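Local coordinates for Afp2 (Serratia entomophila, PDB 6RBN), which is a sheath protein of the anti-feeding prophage, a contractile injection system, and probably helps to build the helical sheath that surrounds the tube, at residues G123-G128 with A258-I263; P278-V283 with V311-D316; S293-G298 with D307-Q312. All blocks are in the same frame, centred on the assembly; numbering follows the deposited sequence.

Contact 1 (G123-G128 with A258-I263); sequences GYRIFG and AVERDI
Tyr124 meets the second segment through its backbone, at the end of the Arg261 side chain. Its carbonyl O lies at the edge of the Arg261 guanidinium, in the plane of that group, with O to NH1 at 3.6 Å. This is too long to count as a hydrogen bond. The phenol ring turns the other way, to helix 90-97, and its OH makes a weak hydrogen bond to Glu309 of a neighbouring Afp3 subunit.

Arg125 follows and carries most of the contact. Its CB packs against the aliphatic part of Arg261, 3.9 Å from CG. Beyond CB the chain bends at chi2 (-65°) and chi3 (96°). The bends bring the guanidinium up to the carboxylate of Glu260, whose own chain is extended beyond CG. The two flat groups are turned 47° from each other. Arg125 NH1 and Glu260 OE1 form a salt bridge at the guanidinium edge. It is modelled at 2.4 Å, and the position of NH1 is doubtful.

The chemistry is mainly ionic. Arg125 is shared by Glu260 and by Glu14 of another Afp3 chain, with Arg253 close by; the mixed charges probably offset one another. The contact joins the subtilisin-like domain to the C-terminal domain. If NH1 is placed correctly, Arg125 links the loop before strand 127-129, helix 250-267 and the Afp3 chain that carries Glu14.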
loop_
_atom_site.group_PDB
_atom_site.type_symbol
_atom_site.label_atom_id
_atom_site.label_comp_id
_atom_site.label_asym_id
_atom_site.label_seq_id
_atom_site.Cartn_x
_atom_site.Cartn_y
_atom_site.Cartn_z
ATOM N N GLY C 123 77.009 -34.522 -9.365
ATOM C CA GLY C 123 75.880 -34.646 -8.463
ATOM C C GLY C 123 74.782 -35.585 -8.919
ATOM O O GLY C 123 73.624 -35.172 -9.019
ATOM N N TYR C 124 75.119 -36.843 -9.200
ATOM C CA TYR C 124 74.161 -37.788 -9.758
ATOM C C TYR C 124 73.611 -38.793 -8.753
ATOM O O TYR C 124 72.962 -39.756 -9.176
ATOM C CB TYR C 124 74.773 -38.525 -10.940
ATOM C CG TYR C 124 74.727 -37.726 -12.209
ATOM C CD1 TYR C 124 73.552 -37.639 -12.938
ATOM C CD2 TYR C 124 75.846 -37.062 -12.681
ATOM C CE1 TYR C 124 73.486 -36.913 -14.098
ATOM C CE2 TYR C 124 75.791 -36.333 -13.849
ATOM C CZ TYR C 124 74.607 -36.262 -14.553
ATOM O OH TYR C 124 74.545 -35.535 -15.715
ATOM N N ARG C 125 73.868 -38.598 -7.452
ATOM C CA ARG C 125 73.191 -39.305 -6.350
ATOM C C ARG C 125 73.423 -40.813 -6.389
ATOM O O ARG C 125 72.505 -41.605 -6.166
ATOM C CB ARG C 125 71.689 -39.015 -6.337
ATOM C CG ARG C 125 71.291 -37.560 -6.301
ATOM C CD ARG C 125 71.706 -36.870 -5.032
ATOM N NE ARG C 125 72.969 -36.157 -5.157
ATOM C CZ ARG C 125 73.633 -35.652 -4.125
ATOM N NH1 ARG C 125 73.147 -35.792 -2.905
ATOM N NH2 ARG C 125 74.774 -35.008 -4.310
ATOM N N ILE C 126 74.649 -41.219 -6.688
ATOM C CA ILE C 126 74.985 -42.619 -6.804
ATOM C C ILE C 126 75.816 -43.043 -5.598
ATOM O O ILE C 126 76.244 -42.226 -4.792
ATOM C CB ILE C 126 75.692 -42.920 -8.151
ATOM C CG1 ILE C 126 76.726 -41.841 -8.489
ATOM C CG2 ILE C 126 74.674 -43.038 -9.262
ATOM C CD1 ILE C 126 78.117 -42.077 -7.978
ATOM N N PHE C 127 76.034 -44.348 -5.464
ATOM C CA PHE C 127 76.867 -44.895 -4.403
ATOM C C PHE C 127 77.771 -45.956 -5.009
ATOM O O PHE C 127 77.288 -46.890 -5.650
ATOM C CB PHE C 127 76.018 -45.494 -3.281
ATOM C CG PHE C 127 76.808 -45.888 -2.072
ATOM C CD1 PHE C 127 77.222 -44.930 -1.162
ATOM C CD2 PHE C 127 77.146 -47.209 -1.844
ATOM C CE1 PHE C 127 77.950 -45.282 -0.051
ATOM C CE2 PHE C 127 77.878 -47.566 -0.733
ATOM C CZ PHE C 127 78.280 -46.598 0.163
ATOM N N GLY C 128 79.076 -45.807 -4.810
ATOM C CA GLY C 128 80.038 -46.704 -5.416
ATOM C C GLY C 128 80.424 -47.861 -4.512
ATOM O O GLY C 128 80.492 -47.731 -3.298
ATOM N N ALA C 258 68.174 -41.885 -1.361
ATOM C CA ALA C 258 66.826 -42.327 -1.696
ATOM C C ALA C 258 65.818 -41.200 -1.521
ATOM O O ALA C 258 64.843 -41.112 -2.273
ATOM C CB ALA C 258 66.442 -43.528 -0.835
ATOM N N VAL C 259 66.036 -40.333 -0.533
ATOM C CA VAL C 259 65.136 -39.208 -0.303
ATOM C C VAL C 259 65.325 -38.147 -1.381
ATOM O O VAL C 259 64.352 -37.597 -1.909
ATOM C CB VAL C 259 65.362 -38.640 1.111
ATOM C CG1 VAL C 259 64.580 -37.379 1.325
ATOM C CG2 VAL C 259 64.945 -39.644 2.138
ATOM N N GLU C 260 66.580 -37.869 -1.741
ATOM C CA GLU C 260 66.874 -36.827 -2.721
ATOM C C GLU C 260 66.416 -37.215 -4.117
ATOM O O GLU C 260 66.038 -36.347 -4.909
ATOM C CB GLU C 260 68.369 -36.516 -2.701
ATOM C CG GLU C 260 68.761 -35.720 -1.481
ATOM C CD GLU C 260 70.241 -35.623 -1.235
ATOM O OE1 GLU C 260 71.018 -36.310 -1.921
ATOM O OE2 GLU C 260 70.630 -34.869 -0.328
ATOM N N ARG C 261 66.423 -38.507 -4.435
ATOM C CA ARG C 261 65.941 -38.925 -5.746
ATOM C C ARG C 261 64.421 -38.985 -5.790
ATOM O O ARG C 261 63.813 -38.604 -6.793
ATOM C CB ARG C 261 66.544 -40.275 -6.134
ATOM C CG ARG C 261 68.020 -40.218 -6.467
ATOM C CD ARG C 261 68.580 -41.607 -6.709
ATOM N NE ARG C 261 68.041 -42.213 -7.920
ATOM C CZ ARG C 261 68.593 -42.094 -9.121
ATOM N NH1 ARG C 261 69.712 -41.400 -9.273
ATOM N NH2 ARG C 261 68.032 -42.677 -10.170
ATOM N N ASP C 262 63.782 -39.449 -4.714
ATOM C CA ASP C 262 62.330 -39.587 -4.734
ATOM C C ASP C 262 61.609 -38.259 -4.571
ATOM O O ASP C 262 60.456 -38.144 -4.997
ATOM C CB ASP C 262 61.869 -40.553 -3.650
ATOM C CG ASP C 262 62.238 -41.986 -3.953
ATOM O OD1 ASP C 262 62.328 -42.334 -5.148
ATOM O OD2 ASP C 262 62.436 -42.765 -3.000
ATOM N N ILE C 263 62.243 -37.260 -3.958
ATOM C CA ILE C 263 61.634 -35.936 -3.914
ATOM C C ILE C 263 61.744 -35.254 -5.270
ATOM O O ILE C 263 60.780 -34.649 -5.753
ATOM C CB ILE C 263 62.242 -35.096 -2.775
ATOM C CG1 ILE C 263 61.743 -35.609 -1.426
ATOM C CG2 ILE C 263 61.911 -33.627 -2.910
ATOM C CD1 ILE C 263 62.338 -34.897 -0.252
#

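Contact 2 (P278-V283 with V311-D316); sequences PTWQRV and VQVGKD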
loop_
_atom_site.group_PDB
_atom_site.type_symbol
_atom_site.label_atom_id
_atom_site.label_comp_id
_atom_site.label_asym_id
_atom_site.label_seq_id
_atom_site.Cartn_x
_atom_site.Cartn_y
_atom_site.Cartn_z
ATOM N N PRO C 278 51.102 -19.747 -4.458
ATOM C CA PRO C 278 50.341 -21.010 -4.465
ATOM C C PRO C 278 51.141 -22.218 -4.908
ATOM O O PRO C 278 50.824 -23.336 -4.485
ATOM C CB PRO C 278 49.188 -20.724 -5.432
ATOM C CG PRO C 278 48.996 -19.309 -5.349
ATOM C CD PRO C 278 50.343 -18.715 -5.195
ATOM N N THR C 279 52.152 -22.041 -5.754
ATOM C CA THR C 279 52.968 -23.174 -6.166
ATOM C C THR C 279 53.915 -23.606 -5.057
ATOM O O THR C 279 54.149 -24.805 -4.879
ATOM C CB THR C 279 53.739 -22.817 -7.439
ATOM O OG1 THR C 279 52.812 -22.379 -8.439
ATOM C CG2 THR C 279 54.487 -24.016 -7.990
ATOM N N TRP C 280 54.419 -22.650 -4.274
ATOM C CA TRP C 280 55.335 -22.958 -3.181
ATOM C C TRP C 280 54.630 -23.725 -2.077
ATOM O O TRP C 280 55.247 -24.557 -1.407
ATOM C CB TRP C 280 55.915 -21.669 -2.603
ATOM C CG TRP C 280 56.604 -20.794 -3.593
ATOM C CD1 TRP C 280 57.075 -21.143 -4.823
ATOM C CD2 TRP C 280 56.808 -19.388 -3.473
ATOM N NE1 TRP C 280 57.596 -20.049 -5.457
ATOM C CE2 TRP C 280 57.435 -18.955 -4.651
ATOM C CE3 TRP C 280 56.532 -18.453 -2.472
ATOM C CZ2 TRP C 280 57.796 -17.634 -4.855
ATOM C CZ3 TRP C 280 56.888 -17.144 -2.680
ATOM C CH2 TRP C 280 57.516 -16.746 -3.859
ATOM N N GLN C 281 53.342 -23.447 -1.870
ATOM C CA GLN C 281 52.545 -24.230 -0.938
ATOM C C GLN C 281 52.296 -25.631 -1.462
ATOM O O GLN C 281 52.183 -26.575 -0.675
ATOM C CB GLN C 281 51.215 -23.534 -0.671
ATOM C CG GLN C 281 51.346 -22.225 0.044
ATOM C CD GLN C 281 51.979 -22.378 1.399
ATOM O OE1 GLN C 281 53.093 -21.921 1.633
ATOM N NE2 GLN C 281 51.280 -23.050 2.298
ATOM N N ARG C 282 52.202 -25.786 -2.780
ATOM C CA ARG C 282 51.956 -27.103 -3.347
ATOM C C ARG C 282 53.242 -27.912 -3.425
ATOM O O ARG C 282 53.199 -29.146 -3.455
ATOM C CB ARG C 282 51.289 -26.947 -4.715
ATOM C CG ARG C 282 50.707 -28.221 -5.283
ATOM C CD ARG C 282 49.917 -27.968 -6.543
ATOM N NE ARG C 282 50.752 -27.506 -7.638
ATOM C CZ ARG C 282 50.279 -27.114 -8.812
ATOM N NH1 ARG C 282 48.976 -27.137 -9.046
ATOM N NH2 ARG C 282 51.109 -26.704 -9.757
ATOM N N VAL C 283 54.393 -27.245 -3.416
ATOM C CA VAL C 283 55.664 -27.955 -3.355
ATOM C C VAL C 283 55.921 -28.482 -1.950
ATOM O O VAL C 283 56.221 -29.666 -1.766
ATOM C CB VAL C 283 56.810 -27.051 -3.842
ATOM C CG1 VAL C 283 58.142 -27.681 -3.542
ATOM C CG2 VAL C 283 56.696 -26.837 -5.328
ATOM N N VAL C 311 60.328 -28.705 6.620
ATOM C CA VAL C 311 60.330 -28.181 5.260
ATOM C C VAL C 311 59.900 -26.727 5.339
ATOM O O VAL C 311 58.901 -26.416 5.995
ATOM C CB VAL C 311 59.382 -28.971 4.336
ATOM C CG1 VAL C 311 59.347 -28.359 2.952
ATOM C CG2 VAL C 311 59.792 -30.420 4.244
ATOM N N GLN C 312 60.647 -25.835 4.694
ATOM C CA GLN C 312 60.271 -24.430 4.700
ATOM C C GLN C 312 60.654 -23.739 3.400
ATOM O O GLN C 312 61.694 -24.030 2.805
ATOM C CB GLN C 312 60.883 -23.713 5.906
ATOM C CG GLN C 312 62.377 -23.781 6.008
ATOM C CD GLN C 312 62.871 -23.204 7.308
ATOM O OE1 GLN C 312 62.092 -22.668 8.093
ATOM N NE2 GLN C 312 64.161 -23.333 7.560
ATOM N N VAL C 313 59.784 -22.830 2.968
ATOM C CA VAL C 313 59.943 -22.053 1.744
ATOM C C VAL C 313 59.151 -20.756 1.894
ATOM O O VAL C 313 58.034 -20.754 2.428
ATOM C CB VAL C 313 59.522 -22.881 0.509
ATOM C CG1 VAL C 313 58.124 -23.448 0.660
ATOM C CG2 VAL C 313 59.606 -22.055 -0.759
ATOM N N GLY C 314 59.738 -19.635 1.486
ATOM C CA GLY C 314 59.063 -18.364 1.652
ATOM C C GLY C 314 59.622 -17.322 0.711
ATOM O O GLY C 314 60.558 -17.574 -0.049
ATOM N N LYS C 315 59.022 -16.131 0.771
ATOM C CA LYS C 315 59.433 -15.051 -0.114
ATOM C C LYS C 315 60.604 -14.272 0.479
ATOM O O LYS C 315 61.319 -13.574 -0.245
ATOM C CB LYS C 315 58.238 -14.137 -0.404
ATOM C CG LYS C 315 58.415 -13.154 -1.562
ATOM C CD LYS C 315 58.714 -11.749 -1.075
ATOM C CE LYS C 315 58.893 -10.799 -2.235
ATOM N NZ LYS C 315 57.629 -10.649 -3.000
ATOM N N ASP C 316 60.803 -14.354 1.790
ATOM C CA ASP C 316 62.043 -13.894 2.404
ATOM C C ASP C 316 62.493 -14.859 3.490
ATOM O O ASP C 316 63.046 -14.459 4.518
ATOM C CB ASP C 316 61.909 -12.465 2.927
ATOM C CG ASP C 316 60.744 -12.283 3.882
ATOM O OD1 ASP C 316 59.970 -13.240 4.098
ATOM O OD2 ASP C 316 60.595 -11.162 4.414
#
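Trp280 on helix 277-295 and Val313 on segment 311-316 bring the two backbones closest, with the CA of Trp280 6.8 Å from the CA of Val313. The contact is apolar, and Trp280 supplies nearly all of the helix side. Its CB-CG bond sets off beside the backbone N (chi1 -56°), and the indole then runs along segment 311-316 as far as Lys315.

Val313 packs at the base of this side chain. Its two methyls have separate jobs. CG2 lies 4.1 Å from CB of Trp280. CG1 sits between the backbone N and the carbonyl carbon of its own residue (chi1 54°), and reaches the backbone of the helix, 3.7 Å from the carbonyl O of Trp280.

The far end of the indole meets Lys315. Here CZ3 of Trp280 lies 4.0 Å from CB of Lys315, which approaches the ring obliquely. The lysine touches with the root of its side chain, while the ammonium end leads away. Gly314 comes near the same ring corner with its backbone, its C being 4.4 Å from CZ3 of Trp280. The ring nitrogen of Trp280 faces elsewhere and donates a hydrogen bond to Asn275 OD1.

Trp280 also packs on Met319, on Ile324 of helix 321-324 and on Met329 of strand 328-335. Val313 shares Met319 and adds Ile331 of that strand. The contact thus sits where the early part of helix 277-295 lies against the two-stranded sheet of 309-312 and 328-335, within the tail-sheath C-terminal domain.

Contact 3 (S293-G298 with D307-Q312); sequences SLWQQG and DAWFVQ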
loop_
_atom_site.group_PDB
_atom_site.type_symbol
_atom_site.label_atom_id
_atom_site.label_comp_id
_atom_site.label_asym_id
_atom_site.label_seq_id
_atom_site.Cartn_x
_atom_site.Cartn_y
_atom_site.Cartn_z
ATOM N N SER C 293 54.983 -40.208 5.416
ATOM C CA SER C 293 54.855 -41.637 5.170
ATOM C C SER C 293 56.187 -42.346 5.329
ATOM O O SER C 293 56.223 -43.538 5.642
ATOM C CB SER C 293 54.299 -41.880 3.773
ATOM O OG SER C 293 55.251 -41.517 2.793
ATOM N N LEU C 294 57.285 -41.631 5.106
ATOM C CA LEU C 294 58.609 -42.182 5.348
ATOM C C LEU C 294 58.939 -42.219 6.834
ATOM O O LEU C 294 59.641 -43.128 7.286
ATOM C CB LEU C 294 59.645 -41.353 4.595
ATOM C CG LEU C 294 61.081 -41.844 4.566
ATOM C CD1 LEU C 294 61.168 -43.129 3.779
ATOM C CD2 LEU C 294 61.950 -40.785 3.962
ATOM N N TRP C 295 58.440 -41.249 7.603
ATOM C CA TRP C 295 58.680 -41.234 9.040
ATOM C C TRP C 295 57.905 -42.330 9.751
ATOM O O TRP C 295 58.419 -42.949 10.688
ATOM C CB TRP C 295 58.307 -39.875 9.620
ATOM C CG TRP C 295 58.354 -39.826 11.109
ATOM C CD1 TRP C 295 59.444 -40.007 11.899
ATOM C CD2 TRP C 295 57.257 -39.575 11.988
ATOM N NE1 TRP C 295 59.098 -39.885 13.220
ATOM C CE2 TRP C 295 57.758 -39.621 13.301
ATOM C CE3 TRP C 295 55.898 -39.318 11.794
ATOM C CZ2 TRP C 295 56.950 -39.419 14.411
ATOM C CZ3 TRP C 295 55.099 -39.117 12.898
ATOM C CH2 TRP C 295 55.626 -39.169 14.189
ATOM N N GLN C 296 56.671 -42.585 9.326
ATOM C CA GLN C 296 55.844 -43.558 10.024
ATOM C C GLN C 296 56.187 -44.996 9.674
ATOM O O GLN C 296 55.639 -45.910 10.298
ATOM C CB GLN C 296 54.364 -43.298 9.744
ATOM C CG GLN C 296 53.928 -43.552 8.323
ATOM C CD GLN C 296 52.461 -43.253 8.122
ATOM O OE1 GLN C 296 51.765 -42.877 9.065
ATOM N NE2 GLN C 296 51.977 -43.428 6.898
ATOM N N GLN C 297 57.070 -45.230 8.706
ATOM C CA GLN C 297 57.601 -46.563 8.466
ATOM C C GLN C 297 59.010 -46.732 9.027
ATOM O O GLN C 297 59.734 -47.637 8.606
ATOM C CB GLN C 297 57.553 -46.901 6.975
ATOM C CG GLN C 297 58.386 -46.030 6.065
ATOM C CD GLN C 297 58.187 -46.392 4.606
ATOM O OE1 GLN C 297 57.453 -47.322 4.282
ATOM N NE2 GLN C 297 58.842 -45.659 3.717
ATOM N N GLY C 298 59.401 -45.885 9.976
ATOM C CA GLY C 298 60.584 -46.106 10.779
ATOM C C GLY C 298 61.882 -45.565 10.229
ATOM O O GLY C 298 62.935 -45.817 10.825
ATOM N N ASP C 307 60.643 -33.193 15.427
ATOM C CA ASP C 307 62.029 -33.618 15.565
ATOM C C ASP C 307 62.494 -34.515 14.430
ATOM O O ASP C 307 63.674 -34.877 14.395
ATOM C CB ASP C 307 62.240 -34.358 16.887
ATOM C CG ASP C 307 62.125 -33.451 18.095
ATOM O OD1 ASP C 307 62.422 -32.243 17.974
ATOM O OD2 ASP C 307 61.744 -33.949 19.174
ATOM N N ALA C 308 61.607 -34.886 13.510
ATOM C CA ALA C 308 61.943 -35.807 12.436
ATOM C C ALA C 308 62.291 -35.100 11.134
ATOM O O ALA C 308 63.282 -35.455 10.493
ATOM C CB ALA C 308 60.790 -36.784 12.209
ATOM N N TRP C 309 61.497 -34.116 10.719
ATOM C CA TRP C 309 61.829 -33.347 9.530
ATOM C C TRP C 309 61.276 -31.937 9.662
ATOM O O TRP C 309 60.386 -31.671 10.470
ATOM C CB TRP C 309 61.289 -34.000 8.248
ATOM C CG TRP C 309 59.810 -33.855 8.044
ATOM C CD1 TRP C 309 59.181 -32.896 7.311
ATOM C CD2 TRP C 309 58.777 -34.676 8.596
ATOM N NE1 TRP C 309 57.826 -33.070 7.363
ATOM C CE2 TRP C 309 57.551 -34.158 8.147
ATOM C CE3 TRP C 309 58.771 -35.799 9.421
ATOM C CZ2 TRP C 309 56.332 -34.724 8.498
ATOM C CZ3 TRP C 309 57.562 -36.357 9.769
ATOM C CH2 TRP C 309 56.359 -35.821 9.309
ATOM N N PHE C 310 61.817 -31.030 8.852
ATOM C CA PHE C 310 61.201 -29.731 8.622
ATOM C C PHE C 310 61.343 -29.380 7.151
ATOM O O PHE C 310 62.338 -29.719 6.510
ATOM C CB PHE C 310 61.798 -28.613 9.506
ATOM C CG PHE C 310 63.233 -28.264 9.201
ATOM C CD1 PHE C 310 64.264 -28.938 9.825
ATOM C CD2 PHE C 310 63.550 -27.222 8.338
ATOM C CE1 PHE C 310 65.577 -28.612 9.566
ATOM C CE2 PHE C 310 64.859 -26.901 8.067
ATOM C CZ PHE C 310 65.873 -27.595 8.685
ATOM N N VAL C 311 60.328 -28.705 6.620
ATOM C CA VAL C 311 60.330 -28.181 5.260
ATOM C C VAL C 311 59.900 -26.727 5.339
ATOM O O VAL C 311 58.901 -26.416 5.995
ATOM C CB VAL C 311 59.382 -28.971 4.336
ATOM C CG1 VAL C 311 59.347 -28.359 2.952
ATOM C CG2 VAL C 311 59.792 -30.420 4.244
ATOM N N GLN C 312 60.647 -25.835 4.694
ATOM C CA GLN C 312 60.271 -24.430 4.700
ATOM C C GLN C 312 60.654 -23.739 3.400
ATOM O O GLN C 312 61.694 -24.030 2.805
ATOM C CB GLN C 312 60.883 -23.713 5.906
ATOM C CG GLN C 312 62.377 -23.781 6.008
ATOM C CD GLN C 312 62.871 -23.204 7.308
ATOM O OE1 GLN C 312 62.092 -22.668 8.093
ATOM N NE2 GLN C 312 64.161 -23.333 7.560
#
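Trp295 receives both Ala308 and Trp309 on the same side of its indole plane, and this is the tight part of the contact. The methyl of Ala308 lies over the face of the five-membered ring. Its CB is 3.9 Å from the centroid of that Trp295 ring and 28° off the normal, a CH-pi contact. The closest ring atom is CD1 of Trp295, 3.5 Å from Ala308 CB.

Trp309 comes in beside the alanine with one corner of its six-membered ring. Its CZ3 lies 3.6 Å from CB of Trp295. The same corner is 3.9 Å from the CD2 of Trp295, which lies in the plane of the Trp309 ring. The indole planes are inclined at 57°, an oblique aromatic pair. The torsion of Trp295 explains the meeting: CG is anti to the backbone N (chi1 173°), which turns one face of the indole to Ala308 and the corner of Trp309. Each indole N-H is satisfied elsewhere, Trp295 by Gly302 O and Trp309 by Asp288 OD1.

The other side is loose. A type I turn runs from Trp295 to Gly298, closed by a bond from Gly298 N to Trp295 O. The exposed part of this turn, beyond Trp295, forms the solvent side.

The arrangement is helix 277-295 packed, near its end, on the junction of the short helix 305-308 with strand 309-312. That strand pairs antiparallel with 328-335, within the tail-sheath C-terminal domain.

In the fold
Contacts 2 and 3 are two ends of one interface. Both join helix 277-295 to strand 309-312 and its flanks, share Val311 and Gln312, and have centres about 18 Å apart. Val311 bridges them by packing on Lys284, Val287 and Asp288. Contact 1 comes earlier in the chain and joins the subtilisin-like domain to the C-terminal domain. Its centre is about 18 Å from that of contact 3, yet the two touch: Val259 CG2 lies 3.7 Å from Leu294 CD2. Contact 2 is farther, about 23 Å between centres, and does not touch contact 1. All three have Afp3 chains nearby, and contact 2 also borders Afp1.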